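PDB 1JL5: outer membrane protein YopM, which probably acts as a secreted virulence effector of the plague bacterium that alters host cell physiology and promotes bacterial survival in host tissues. Local coordinates for residues Glu59-Arg64 with Leu76-Leu81; Ser84-Leu89 with Glu105-Pro110; Leu117-Asn122 with Gly137-Gln142; Ser127-Leu132 with Gln150-Leu155; Thr198-Asp203 with Asp212-Leu217. One frame throughout, in Å; residues are numbered along the deposited sequence.

Contact 1. Residues Glu59-Arg64 with Leu76-Leu81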
# COMPACT_ATOMS: atom_id res chain seq x y z
N GLU A 59 -10.15 -39.12 5.35
CA GLU A 59 -9.23 -40.23 5.54
C GLU A 59 -8.25 -39.87 6.63
O GLU A 59 -8.01 -40.66 7.55
CB GLU A 59 -8.47 -40.55 4.26
CG GLU A 59 -7.45 -41.65 4.45
CD GLU A 59 -6.84 -42.10 3.14
OE1 GLU A 59 -7.62 -42.36 2.20
OE2 GLU A 59 -5.60 -42.20 3.05
N MET A 60 -7.68 -38.68 6.54
CA MET A 60 -6.73 -38.22 7.54
C MET A 60 -7.47 -38.10 8.86
O MET A 60 -6.96 -38.49 9.91
CB MET A 60 -6.15 -36.86 7.16
CG MET A 60 -5.21 -36.28 8.21
SD MET A 60 -3.68 -37.22 8.39
CE MET A 60 -4.06 -38.29 9.76
N ALA A 61 -8.68 -37.56 8.81
CA ALA A 61 -9.48 -37.40 10.01
C ALA A 61 -9.69 -38.77 10.64
O ALA A 61 -9.44 -38.95 11.83
CB ALA A 61 -10.81 -36.76 9.66
N VAL A 62 -10.15 -39.72 9.85
CA VAL A 62 -10.38 -41.07 10.36
C VAL A 62 -9.09 -41.59 10.96
O VAL A 62 -9.09 -42.19 12.03
CB VAL A 62 -10.84 -42.03 9.26
CG1 VAL A 62 -10.87 -43.45 9.79
CG2 VAL A 62 -12.22 -41.62 8.76
N SER A 63 -7.99 -41.33 10.27
CA SER A 63 -6.70 -41.76 10.75
C SER A 63 -6.44 -41.13 12.12
O SER A 63 -5.96 -41.79 13.03
CB SER A 63 -5.61 -41.34 9.77
OG SER A 63 -4.33 -41.70 10.27
N ARG A 64 -6.77 -39.85 12.24
CA ARG A 64 -6.58 -39.13 13.50
C ARG A 64 -7.53 -39.72 14.53
O ARG A 64 -7.16 -39.97 15.67
CB ARG A 64 -6.90 -37.64 13.33
CG ARG A 64 -6.14 -36.93 12.21
CD ARG A 64 -4.73 -36.57 12.62
NE ARG A 64 -4.03 -35.85 11.56
CZ ARG A 64 -4.33 -34.62 11.15
NH1 ARG A 64 -5.32 -33.95 11.72
NH2 ARG A 64 -3.63 -34.07 10.16
N LEU A 76 -7.95 -34.90 20.11
CA LEU A 76 -8.18 -35.31 18.74
C LEU A 76 -8.01 -34.02 17.96
O LEU A 76 -8.72 -33.05 18.21
CB LEU A 76 -9.60 -35.84 18.57
CG LEU A 76 -10.05 -35.97 17.11
CD1 LEU A 76 -9.13 -36.93 16.37
CD2 LEU A 76 -11.49 -36.45 17.07
N GLU A 77 -7.07 -34.00 17.04
CA GLU A 77 -6.81 -32.80 16.26
C GLU A 77 -7.10 -33.06 14.80
O GLU A 77 -6.39 -33.80 14.12
CB GLU A 77 -5.36 -32.35 16.47
CG GLU A 77 -5.02 -31.02 15.82
CD GLU A 77 -4.49 -31.19 14.42
OE1 GLU A 77 -3.38 -31.74 14.27
OE2 GLU A 77 -5.19 -30.79 13.47
N LEU A 78 -8.17 -32.43 14.31
CA LEU A 78 -8.60 -32.57 12.93
C LEU A 78 -8.59 -31.21 12.26
O LEU A 78 -9.51 -30.88 11.51
CB LEU A 78 -10.02 -33.14 12.90
CG LEU A 78 -10.19 -34.44 13.69
CD1 LEU A 78 -11.66 -34.81 13.75
CD2 LEU A 78 -9.38 -35.53 13.03
N ASN A 79 -7.56 -30.43 12.52
CA ASN A 79 -7.48 -29.10 11.94
C ASN A 79 -7.29 -29.07 10.45
O ASN A 79 -6.56 -29.87 9.87
CB ASN A 79 -6.35 -28.29 12.58
CG ASN A 79 -6.56 -28.06 14.05
OD1 ASN A 79 -7.70 -28.00 14.52
ND2 ASN A 79 -5.47 -27.90 14.79
N ASN A 80 -7.98 -28.12 9.83
CA ASN A 80 -7.88 -27.89 8.40
C ASN A 80 -8.00 -29.15 7.56
O ASN A 80 -7.20 -29.38 6.65
CB ASN A 80 -6.57 -27.18 8.10
CG ASN A 80 -6.58 -26.49 6.77
OD1 ASN A 80 -7.57 -25.84 6.42
ND2 ASN A 80 -5.50 -26.63 6.01
N LEU A 81 -9.01 -29.96 7.85
CA LEU A 81 -9.23 -31.18 7.09
C LEU A 81 -10.44 -31.01 6.20
O LEU A 81 -10.91 -31.96 5.57
CB LEU A 81 -9.42 -32.36 8.04
CG LEU A 81 -8.18 -32.69 8.87
CD1 LEU A 81 -8.42 -33.94 9.71
CD2 LEU A 81 -6.99 -32.90 7.93
O HOH W 1 -4.51 -31.29 10.82

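Contact 2. Residues Ser84-Leu89 with Glu105-Pro110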
# COMPACT_ATOMS: atom_id res chain seq x y z
N SER A 84 -16.80 -31.26 6.72
CA SER A 84 -18.08 -30.58 6.77
C SER A 84 -18.86 -31.15 7.94
O SER A 84 -19.95 -30.69 8.27
CB SER A 84 -18.86 -30.80 5.47
OG SER A 84 -19.02 -32.18 5.19
N SER A 85 -18.29 -32.16 8.58
CA SER A 85 -18.91 -32.77 9.74
C SER A 85 -17.88 -33.66 10.40
O SER A 85 -16.86 -34.00 9.80
CB SER A 85 -20.12 -33.63 9.35
OG SER A 85 -19.70 -34.86 8.78
N LEU A 86 -18.15 -34.01 11.64
CA LEU A 86 -17.28 -34.89 12.37
C LEU A 86 -18.13 -36.08 12.73
O LEU A 86 -19.31 -35.95 13.00
CB LEU A 86 -16.77 -34.24 13.66
CG LEU A 86 -15.88 -33.02 13.51
CD1 LEU A 86 -15.35 -32.61 14.88
CD2 LEU A 86 -14.72 -33.34 12.58
N PRO A 87 -17.54 -37.27 12.69
CA PRO A 87 -18.32 -38.45 13.04
C PRO A 87 -18.30 -38.50 14.55
O PRO A 87 -17.77 -37.58 15.19
CB PRO A 87 -17.51 -39.57 12.42
CG PRO A 87 -16.11 -39.10 12.66
CD PRO A 87 -16.17 -37.64 12.30
N GLU A 88 -18.86 -39.54 15.14
CA GLU A 88 -18.86 -39.66 16.58
C GLU A 88 -17.41 -39.56 17.02
O GLU A 88 -16.53 -40.13 16.39
CB GLU A 88 -19.43 -41.01 16.99
CG GLU A 88 -19.77 -41.09 18.47
CD GLU A 88 -20.29 -42.46 18.85
OE1 GLU A 88 -21.05 -43.03 18.05
OE2 GLU A 88 -19.92 -42.96 19.93
N LEU A 89 -17.18 -38.83 18.10
CA LEU A 89 -15.82 -38.64 18.60
C LEU A 89 -15.35 -39.76 19.50
O LEU A 89 -16.15 -40.49 20.07
CB LEU A 89 -15.76 -37.33 19.39
CG LEU A 89 -16.20 -36.08 18.62
CD1 LEU A 89 -16.32 -34.91 19.58
CD2 LEU A 89 -15.19 -35.79 17.51
N GLU A 105 -22.08 -28.36 12.18
CA GLU A 105 -22.64 -29.02 13.34
C GLU A 105 -21.49 -29.75 14.02
O GLU A 105 -20.49 -30.08 13.38
CB GLU A 105 -23.70 -30.02 12.89
CG GLU A 105 -24.89 -30.16 13.81
CD GLU A 105 -25.71 -28.89 13.89
OE1 GLU A 105 -25.23 -27.91 14.49
OE2 GLU A 105 -26.84 -28.87 13.34
N LEU A 106 -21.62 -30.00 15.31
CA LEU A 106 -20.59 -30.73 16.02
C LEU A 106 -21.19 -32.04 16.48
O LEU A 106 -22.36 -32.10 16.86
CB LEU A 106 -20.10 -29.95 17.23
CG LEU A 106 -19.18 -28.75 16.98
CD1 LEU A 106 -18.79 -28.14 18.31
CD2 LEU A 106 -17.94 -29.20 16.21
N PRO A 107 -20.41 -33.12 16.42
CA PRO A 107 -20.97 -34.39 16.88
C PRO A 107 -21.15 -34.21 18.38
O PRO A 107 -20.61 -33.27 18.96
CB PRO A 107 -19.87 -35.39 16.55
CG PRO A 107 -18.62 -34.56 16.74
CD PRO A 107 -18.99 -33.27 16.06
N GLU A 108 -21.91 -35.09 19.01
CA GLU A 108 -22.11 -34.98 20.44
C GLU A 108 -20.74 -34.94 21.09
O GLU A 108 -19.85 -35.71 20.74
CB GLU A 108 -22.90 -36.18 20.96
CG GLU A 108 -23.16 -36.11 22.46
CD GLU A 108 -23.90 -37.33 22.96
OE1 GLU A 108 -25.01 -37.59 22.46
OE2 GLU A 108 -23.36 -38.03 23.85
N LEU A 109 -20.57 -34.04 22.05
CA LEU A 109 -19.28 -33.93 22.71
C LEU A 109 -19.24 -34.77 23.98
O LEU A 109 -20.19 -34.78 24.76
CB LEU A 109 -18.99 -32.46 23.03
CG LEU A 109 -18.98 -31.55 21.80
CD1 LEU A 109 -18.69 -30.12 22.22
CD2 LEU A 109 -17.94 -32.03 20.80
N PRO A 110 -18.14 -35.50 24.19
CA PRO A 110 -17.98 -36.34 25.38
C PRO A 110 -18.10 -35.53 26.66
O PRO A 110 -17.74 -34.35 26.69
CB PRO A 110 -16.58 -36.92 25.20
CG PRO A 110 -16.39 -36.93 23.72
CD PRO A 110 -16.97 -35.60 23.31
O HOH W 2 -21.35 -30.39 10.44
O HOH W 3 -20.05 -32.65 12.95
O HOH W 4 -19.52 -37.87 19.30

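Contact 3. Residues Leu117-Asn122 with Gly137-Gln142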
# COMPACT_ATOMS: atom_id res chain seq x y z
N LEU A 117 -11.92 -26.89 20.49
CA LEU A 117 -11.32 -25.91 19.59
C LEU A 117 -11.82 -26.19 18.18
O LEU A 117 -11.23 -26.99 17.46
CB LEU A 117 -9.80 -26.00 19.59
CG LEU A 117 -9.03 -25.16 20.61
CD1 LEU A 117 -9.30 -25.67 22.01
CD2 LEU A 117 -7.54 -25.24 20.29
N VAL A 118 -12.90 -25.53 17.80
CA VAL A 118 -13.47 -25.72 16.49
C VAL A 118 -13.60 -24.36 15.82
O VAL A 118 -14.59 -24.07 15.14
CB VAL A 118 -14.84 -26.40 16.58
CG1 VAL A 118 -14.66 -27.84 17.05
CG2 VAL A 118 -15.73 -25.64 17.55
N ASP A 119 -12.59 -23.53 16.02
CA ASP A 119 -12.58 -22.21 15.42
C ASP A 119 -12.51 -22.42 13.92
O ASP A 119 -12.05 -23.47 13.45
CB ASP A 119 -11.35 -21.44 15.87
CG ASP A 119 -10.08 -22.20 15.61
OD1 ASP A 119 -9.86 -23.20 16.33
OD2 ASP A 119 -9.32 -21.82 14.70
N ASN A 120 -12.97 -21.43 13.16
CA ASN A 120 -12.93 -21.52 11.72
C ASN A 120 -13.69 -22.71 11.18
O ASN A 120 -13.14 -23.64 10.59
CB ASN A 120 -11.48 -21.56 11.25
CG ASN A 120 -10.74 -20.28 11.59
OD1 ASN A 120 -10.95 -19.26 10.95
ND2 ASN A 120 -9.90 -20.34 12.61
N ASN A 121 -14.99 -22.68 11.43
CA ASN A 121 -15.90 -23.69 10.96
C ASN A 121 -17.15 -22.93 10.61
O ASN A 121 -17.13 -21.71 10.60
CB ASN A 121 -16.15 -24.74 12.04
CG ASN A 121 -15.06 -25.78 12.09
OD1 ASN A 121 -14.87 -26.51 11.13
ND2 ASN A 121 -14.33 -25.84 13.19
N ASN A 122 -18.23 -23.64 10.32
CA ASN A 122 -19.47 -23.00 9.95
C ASN A 122 -20.54 -23.28 10.98
O ASN A 122 -21.72 -23.38 10.67
CB ASN A 122 -19.91 -23.51 8.58
CG ASN A 122 -18.86 -23.26 7.51
OD1 ASN A 122 -18.82 -23.95 6.49
ND2 ASN A 122 -18.02 -22.26 7.73
N GLY A 137 -13.22 -22.93 22.22
CA GLY A 137 -12.67 -22.22 21.09
C GLY A 137 -13.57 -22.41 19.89
O GLY A 137 -13.49 -23.42 19.20
N VAL A 138 -14.44 -21.43 19.64
CA VAL A 138 -15.37 -21.49 18.53
C VAL A 138 -15.31 -20.21 17.72
O VAL A 138 -16.30 -19.79 17.12
CB VAL A 138 -16.80 -21.69 19.02
CG1 VAL A 138 -16.93 -23.04 19.71
CG2 VAL A 138 -17.16 -20.58 19.99
N SER A 139 -14.15 -19.58 17.70
CA SER A 139 -14.01 -18.34 16.96
C SER A 139 -14.16 -18.66 15.48
O SER A 139 -14.02 -19.80 15.06
CB SER A 139 -12.64 -17.72 17.21
OG SER A 139 -11.62 -18.53 16.67
N ASN A 140 -14.47 -17.63 14.70
CA ASN A 140 -14.61 -17.79 13.27
C ASN A 140 -15.59 -18.88 12.90
O ASN A 140 -15.26 -19.86 12.24
CB ASN A 140 -13.25 -18.08 12.67
CG ASN A 140 -12.26 -16.98 12.93
OD1 ASN A 140 -12.52 -15.82 12.60
ND2 ASN A 140 -11.13 -17.31 13.53
N ASN A 141 -16.82 -18.69 13.35
CA ASN A 141 -17.88 -19.61 13.05
C ASN A 141 -19.06 -18.73 12.73
O ASN A 141 -18.89 -17.55 12.46
CB ASN A 141 -18.15 -20.53 14.24
CG ASN A 141 -17.29 -21.77 14.20
OD1 ASN A 141 -17.52 -22.66 13.39
ND2 ASN A 141 -16.28 -21.82 15.06
N GLN A 142 -20.26 -19.30 12.76
CA GLN A 142 -21.44 -18.53 12.46
C GLN A 142 -22.40 -18.64 13.62
O GLN A 142 -23.61 -18.63 13.44
CB GLN A 142 -22.08 -19.06 11.18
CG GLN A 142 -21.22 -18.84 9.95
CD GLN A 142 -21.67 -19.68 8.78
OE1 GLN A 142 -22.85 -19.67 8.41
NE2 GLN A 142 -20.74 -20.41 8.18
O HOH W 5 -17.93 -19.54 9.48

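Contact 4. Residues Ser127-Leu132 with Gln150-Leu155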
# COMPACT_ATOMS: atom_id res chain seq x y z
N SER A 127 -24.30 -27.14 21.04
CA SER A 127 -25.18 -27.82 21.97
C SER A 127 -24.66 -27.38 23.33
O SER A 127 -23.56 -26.84 23.42
CB SER A 127 -25.06 -29.33 21.81
OG SER A 127 -25.50 -29.72 20.53
N ASP A 128 -25.45 -27.60 24.37
CA ASP A 128 -25.01 -27.23 25.70
C ASP A 128 -23.62 -27.80 25.88
O ASP A 128 -23.36 -28.94 25.51
CB ASP A 128 -25.97 -27.75 26.75
CG ASP A 128 -27.35 -27.17 26.59
OD1 ASP A 128 -27.44 -26.01 26.14
OD2 ASP A 128 -28.34 -27.87 26.91
N LEU A 129 -22.74 -26.99 26.44
CA LEU A 129 -21.36 -27.39 26.64
C LEU A 129 -21.15 -28.60 27.52
O LEU A 129 -21.92 -28.86 28.45
CB LEU A 129 -20.56 -26.22 27.22
CG LEU A 129 -20.64 -24.92 26.44
CD1 LEU A 129 -19.76 -23.88 27.13
CD2 LEU A 129 -20.17 -25.15 25.00
N PRO A 130 -20.09 -29.37 27.23
CA PRO A 130 -19.77 -30.56 28.02
C PRO A 130 -19.51 -29.99 29.41
O PRO A 130 -18.86 -28.95 29.55
CB PRO A 130 -18.50 -31.07 27.35
CG PRO A 130 -18.66 -30.64 25.94
CD PRO A 130 -19.19 -29.24 26.07
N PRO A 131 -20.01 -30.65 30.46
CA PRO A 131 -19.82 -30.17 31.83
C PRO A 131 -18.40 -29.80 32.23
O PRO A 131 -18.19 -28.89 33.03
CB PRO A 131 -20.38 -31.30 32.68
CG PRO A 131 -20.09 -32.51 31.84
CD PRO A 131 -20.50 -32.04 30.47
N LEU A 132 -17.42 -30.49 31.66
CA LEU A 132 -16.03 -30.23 32.01
C LEU A 132 -15.31 -29.26 31.08
O LEU A 132 -14.11 -29.05 31.21
CB LEU A 132 -15.25 -31.55 32.04
CG LEU A 132 -15.85 -32.67 32.90
CD1 LEU A 132 -14.94 -33.89 32.82
CD2 LEU A 132 -16.01 -32.20 34.34
N GLN A 150 -22.76 -19.82 31.97
CA GLN A 150 -22.59 -19.57 33.39
C GLN A 150 -22.49 -20.81 34.26
O GLN A 150 -21.93 -20.76 35.35
CB GLN A 150 -23.70 -18.66 33.90
CG GLN A 150 -25.07 -19.30 33.96
CD GLN A 150 -26.13 -18.31 34.40
OE1 GLN A 150 -25.90 -17.52 35.32
NE2 GLN A 150 -27.29 -18.35 33.75
N ASN A 151 -23.04 -21.93 33.80
CA ASN A 151 -22.98 -23.15 34.60
C ASN A 151 -21.82 -24.05 34.22
O ASN A 151 -21.75 -25.20 34.63
CB ASN A 151 -24.29 -23.92 34.49
CG ASN A 151 -25.45 -23.13 35.06
OD1 ASN A 151 -25.35 -22.56 36.15
ND2 ASN A 151 -26.56 -23.10 34.34
N SER A 152 -20.90 -23.51 33.43
CA SER A 152 -19.73 -24.26 33.03
C SER A 152 -18.68 -24.02 34.10
O SER A 152 -17.84 -23.12 33.99
CB SER A 152 -19.25 -23.79 31.66
OG SER A 152 -20.25 -24.03 30.69
N SER A 153 -18.76 -24.83 35.14
CA SER A 153 -17.88 -24.74 36.29
C SER A 153 -16.39 -24.71 35.98
O SER A 153 -15.60 -24.25 36.79
CB SER A 153 -18.17 -25.90 37.25
OG SER A 153 -19.54 -25.90 37.62
N PHE A 154 -16.01 -25.19 34.80
CA PHE A 154 -14.59 -25.23 34.45
C PHE A 154 -14.26 -24.43 33.21
O PHE A 154 -13.12 -24.43 32.76
CB PHE A 154 -14.17 -26.69 34.26
CG PHE A 154 -14.60 -27.59 35.38
CD1 PHE A 154 -13.95 -27.55 36.61
CD2 PHE A 154 -15.69 -28.44 35.22
CE1 PHE A 154 -14.39 -28.34 37.67
CE2 PHE A 154 -16.13 -29.23 36.28
CZ PHE A 154 -15.48 -29.18 37.50
N LEU A 155 -15.26 -23.74 32.66
CA LEU A 155 -15.04 -22.94 31.47
C LEU A 155 -14.13 -21.77 31.82
O LEU A 155 -14.56 -20.80 32.44
CB LEU A 155 -16.36 -22.39 30.94
CG LEU A 155 -16.69 -22.71 29.48
CD1 LEU A 155 -17.75 -21.76 28.99
CD2 LEU A 155 -15.44 -22.62 28.62
O HOH W 6 -19.80 -26.64 30.63
O HOH W 7 -17.09 -26.28 32.43
O HOH W 8 -19.84 -27.58 34.40

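Contact 5. Residues Thr198-Asp203 with Asp212-Leu217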
# COMPACT_ATOMS: atom_id res chain seq x y z
N THR A 198 -9.55 -12.37 33.37
CA THR A 198 -8.38 -11.53 33.24
C THR A 198 -8.28 -10.90 31.87
O THR A 198 -7.63 -9.87 31.69
CB THR A 198 -7.11 -12.34 33.49
OG1 THR A 198 -6.98 -13.33 32.47
CG2 THR A 198 -7.19 -13.03 34.84
N ALA A 199 -8.93 -11.50 30.88
CA ALA A 199 -8.87 -10.95 29.54
C ALA A 199 -10.21 -10.97 28.84
O ALA A 199 -10.90 -11.98 28.80
CB ALA A 199 -7.84 -11.72 28.71
N ILE A 200 -10.57 -9.81 28.30
CA ILE A 200 -11.81 -9.68 27.58
C ILE A 200 -11.52 -9.09 26.22
O ILE A 200 -10.90 -8.04 26.11
CB ILE A 200 -12.79 -8.71 28.26
CG1 ILE A 200 -13.17 -9.21 29.65
CG2 ILE A 200 -14.03 -8.54 27.39
CD1 ILE A 200 -13.99 -8.21 30.43
N TYR A 201 -11.94 -9.80 25.19
CA TYR A 201 -11.79 -9.32 23.84
C TYR A 201 -13.23 -9.21 23.40
O TYR A 201 -13.94 -10.21 23.33
CB TYR A 201 -11.02 -10.32 22.97
CG TYR A 201 -9.58 -10.45 23.37
CD1 TYR A 201 -9.22 -11.18 24.50
CD2 TYR A 201 -8.58 -9.81 22.65
CE1 TYR A 201 -7.89 -11.27 24.90
CE2 TYR A 201 -7.25 -9.90 23.04
CZ TYR A 201 -6.91 -10.63 24.16
OH TYR A 201 -5.60 -10.73 24.56
N ALA A 202 -13.66 -7.98 23.17
CA ALA A 202 -15.03 -7.73 22.76
C ALA A 202 -14.97 -6.64 21.70
O ALA A 202 -15.94 -5.94 21.46
CB ALA A 202 -15.85 -7.28 23.95
N ASP A 203 -13.81 -6.50 21.09
CA ASP A 203 -13.63 -5.52 20.04
C ASP A 203 -14.53 -5.90 18.88
O ASP A 203 -15.03 -7.03 18.81
CB ASP A 203 -12.19 -5.53 19.55
CG ASP A 203 -11.76 -6.91 19.10
OD1 ASP A 203 -11.70 -7.82 19.96
OD2 ASP A 203 -11.50 -7.10 17.90
N ASP A 212 -19.27 -3.04 34.03
CA ASP A 212 -18.19 -2.71 34.94
C ASP A 212 -17.25 -3.89 34.82
O ASP A 212 -17.68 -5.03 34.69
CB ASP A 212 -18.70 -2.55 36.37
CG ASP A 212 -19.54 -1.30 36.53
OD1 ASP A 212 -19.12 -0.25 36.02
OD2 ASP A 212 -20.62 -1.38 37.16
N LEU A 213 -15.95 -3.61 34.86
CA LEU A 213 -14.97 -4.65 34.70
C LEU A 213 -14.60 -5.35 35.99
O LEU A 213 -14.60 -4.74 37.07
CB LEU A 213 -13.72 -4.06 34.04
CG LEU A 213 -14.06 -3.27 32.77
CD1 LEU A 213 -12.79 -2.72 32.15
CD2 LEU A 213 -14.79 -4.18 31.78
N PRO A 214 -14.29 -6.65 35.91
CA PRO A 214 -13.91 -7.43 37.08
C PRO A 214 -12.54 -7.02 37.58
O PRO A 214 -11.64 -6.71 36.80
CB PRO A 214 -13.92 -8.86 36.55
CG PRO A 214 -13.47 -8.68 35.14
CD PRO A 214 -14.28 -7.48 34.69
N LEU A 215 -12.39 -7.01 38.89
CA LEU A 215 -11.15 -6.64 39.53
C LEU A 215 -9.99 -7.44 38.95
O LEU A 215 -8.86 -6.98 38.90
CB LEU A 215 -11.25 -6.92 41.03
CG LEU A 215 -10.00 -6.66 41.87
CD1 LEU A 215 -9.78 -5.16 41.95
CD2 LEU A 215 -10.18 -7.25 43.26
N SER A 216 -10.29 -8.66 38.53
CA SER A 216 -9.27 -9.54 37.98
C SER A 216 -8.82 -9.18 36.58
O SER A 216 -7.76 -9.63 36.14
CB SER A 216 -9.79 -10.97 37.98
OG SER A 216 -11.00 -11.04 37.25
N LEU A 217 -9.60 -8.37 35.87
CA LEU A 217 -9.27 -8.03 34.49
C LEU A 217 -7.85 -7.50 34.32
O LEU A 217 -7.44 -6.56 34.98
CB LEU A 217 -10.26 -7.01 33.93
CG LEU A 217 -10.31 -6.98 32.40
CD1 LEU A 217 -10.80 -8.34 31.90
CD2 LEU A 217 -11.24 -5.88 31.93

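Contact 1. Residues Glu59-Arg64 with Leu76-Leu81
The guanidinium of Arg64 is the flat group of this contact, and its surroundings are mixed. Over one face stands CG of Met60, one turn earlier on the same helix and offset toward the rim; Glu77 OE1 lies over the opposite face, while CA of Leu78 and N of Asn79 sit at the edge, near the plane. With CG anti to the carbonyl carbon (chi1 -55°) and a bend at chi2, the arginine chain slides past Leu78 in the opposite direction, and its CB comes 3.3 Å from Leu78 CD2. It then runs beside Glu77. Arg64 NH1 gives a hydrogen bond of 2.6 Å to Glu77 O, bent at the hydrogen (134°) and tilted out of the guanidinium plane. NH1 also donates at 2.9 Å to a water within reach of both Asn79 O and the Glu77 carboxylate. Beneath this polar layer, Ala61 CB rests 3.7 Å from Leu81 CD1, and Leu78 CD2 lies 3.6 Å from Ala61 CA. Trp46 of helix 36-48 packs against the same alanine. Helix 58-71 packs over the first turn of the leucine-rich repeat solenoid, covering Leu76, Leu78 and Leu81. The chemistry implies a divided interface at the N-terminal end: methyl groups meet on the apolar side, while Arg64, probably charged, bonds to the strand backbone at Glu77 O.

Contact 2. Residues Ser84-Leu89 with Glu105-Pro110
Pro107 wedges its ring between Leu86 and Leu89, and there the packing is tightest. Its CD lies 3.4 Å from Leu86 CB and its CG 3.4 Å from Leu89 CG, both short for carbon-carbon contact. Leu89 meets the proline at about a right angle: CG is held anti to the carbonyl carbon (chi1 -57°), which brings both methyls to the ring, each near the same CG atom. CD1 of Leu89 continues to CD2 of Leu109 at 3.5 Å, the two leucines running together, and touches Pro110 CD at 3.8 Å. Both segments contain a Leu-Pro-Glu-Leu sequence, and they come from the convex side of two successive leucine-rich repeats. They run roughly alongside each other with their leucines turned to the core, where Leu96 of the strand 95-97 packs against Leu86, Leu89 and Leu109. The other side of the contact is loose and wet. No direct hydrogen bond joins the two backbones; three waters span the gap instead. One accepts from Leu86 N and donates to Glu105 O at 2.6 Å. Another accepts from Leu89 N and donates to Glu108 O. A third accepts a hydrogen bond from Glu105 N and donates one to Ser84 O. Glu88 points away from the 105-110 segment, and its OE1 forms a salt bridge with Lys34.

Contact 3. Residues Leu117-Asn122 with Gly137-Gln142
An asparagine-rich turn after one short strand of the leucine-rich repeat solenoid stacks here on its counterpart in the next repeat, LRR 3 against LRR 4. Asn141 provides the side-chain link. Its CG lies anti to the carbonyl carbon (chi1 -88°), which turns the amide inward beside that of Asn121; the two planes are 21° apart. Asn141 ND2 gives an almost straight hydrogen bond of 2.8 Å to Val118 O (177°), and a second of 2.9 Å to Val138 O in its own repeat. Val118 O is gripped again by Asn121 ND2 at 2.6 Å, the two amides reaching it from opposite faces of its plane. The backbones are stitched as well, by Val118 N to Gly137 O at 2.6 Å and Asn121 N to Asn140 O at 2.9 Å. Inside the turn Val118 CG2 meets Val138 CG1 at 3.6 Å. At the far end a water joins Asn121 O to Gln142 NE2. The pattern extends both ways: Asn121 ND2 also bonds Ala98 O, and Asn163 ND2 bonds Val138 O. The pair follows directly on the parallel strands 115-117 and 135-137, bridged at Leu117 and Gly137, with strands 95-97 and 157-159 flanking them.

Contact 4. Residues Ser127-Leu132 with Gln150-Leu155
Across from the proline-rich chain of 127-132, the backbone from Ser152 to Leu155 forms a type I beta turn, closed by Leu155 N to Ser152 O at 3.0 Å, with Ser152 also at the centre of an inverse gamma turn. Phe154 points toward the other segment, and its CG, anti to the carbonyl carbon (chi1 -49°), sets the ring beside Leu132. The ring presents an edge to Pro131 O, which lies in the ring plane 3.4 Å from Phe154 CD2, while Leu132 CD2 is 3.5 Å from Phe154 CE2. One ring face has Ser153 CB over its centre. Deeper down, Leu129 crosses Leu155 at about a right angle, and their CD1 atoms are tightly packed at 3.5 Å; Leu136 of the strand 135-137 touches both. Between these two apolar patches, waters replace direct hydrogen bonds. One donates to Pro130 O and bonds Ser152 OG at 2.6 Å. Pro131 O takes two further waters, one of which accepts from Phe154 N at 2.8 Å and the other from Ser153 N. Apolar leucine contacts below and hydrated carbonyls above fit the convex side of YopM, whose repeats are unusually short and whose chain here is irregular.

Contact 5. Residues Thr198-Asp203 with Asp212-Leu217
Leu217 has its CG anti to the backbone N (chi1 -159°), whereas Ile200 holds CG1 anti to the carbonyl carbon (chi1 -62°); these torsions bring the two side chains together at about a right angle. They meet in the interior of a leucine-rich repeat coil, between the short strand 199-201 and the returning chain that leads to strand 219-221. CD1 of Leu217 makes the closest approach: it lies 3.4 Å from Ile200 CG1, tighter than ordinary van der Waals contact, and 3.5 Å from Ile200 CD1. At looser range, Ile200 CD1 reaches CD2 of Leu213 and CD of Pro214, each at 4.3 Å. Leu191 and Ile220, from the adjoining repeats, also pack on Ile200, so the core runs continuously along the solenoid. Leu217 is the last residue of a type I beta turn that starts at Pro214, with Leu217 N bonded to Pro214 O at 2.8 Å. Polar groups at the edge find partners in neighbouring residues: Thr198 OG1 bonds Glu176 O, and Ser216 OG bonds Leu197 O. Across the contact itself the backbones meet through a CA-H...O contact, Thr198 CA lying 3.5 Å from Ser216 O with an angle of 150° at the hydrogen.

Overall arrangement
The five contacts sample one solenoid, and all are partly buried. Contact 1, at its N-terminal end, mixes apolar contacts with an arginine-to-backbone bond and touches contact 2 through Leu78 with Leu86 and Leu76 with Leu89. Contacts 2 and 4 share the convex side, meeting where Leu109 and Pro110 pack on Pro130; both combine apolar contacts with bridging water, and contact 4 includes exposed Pro131 and Phe154. Contact 3, in the turns after the strands, relies mostly on direct hydrogen bonds, yet its Val118 reaches Leu106 of contact 2. Contact 5 has mostly apolar side-chain contacts. Proline and water feature on the convex side, asparagine amides in the turns, and leucine and isoleucine in the interior.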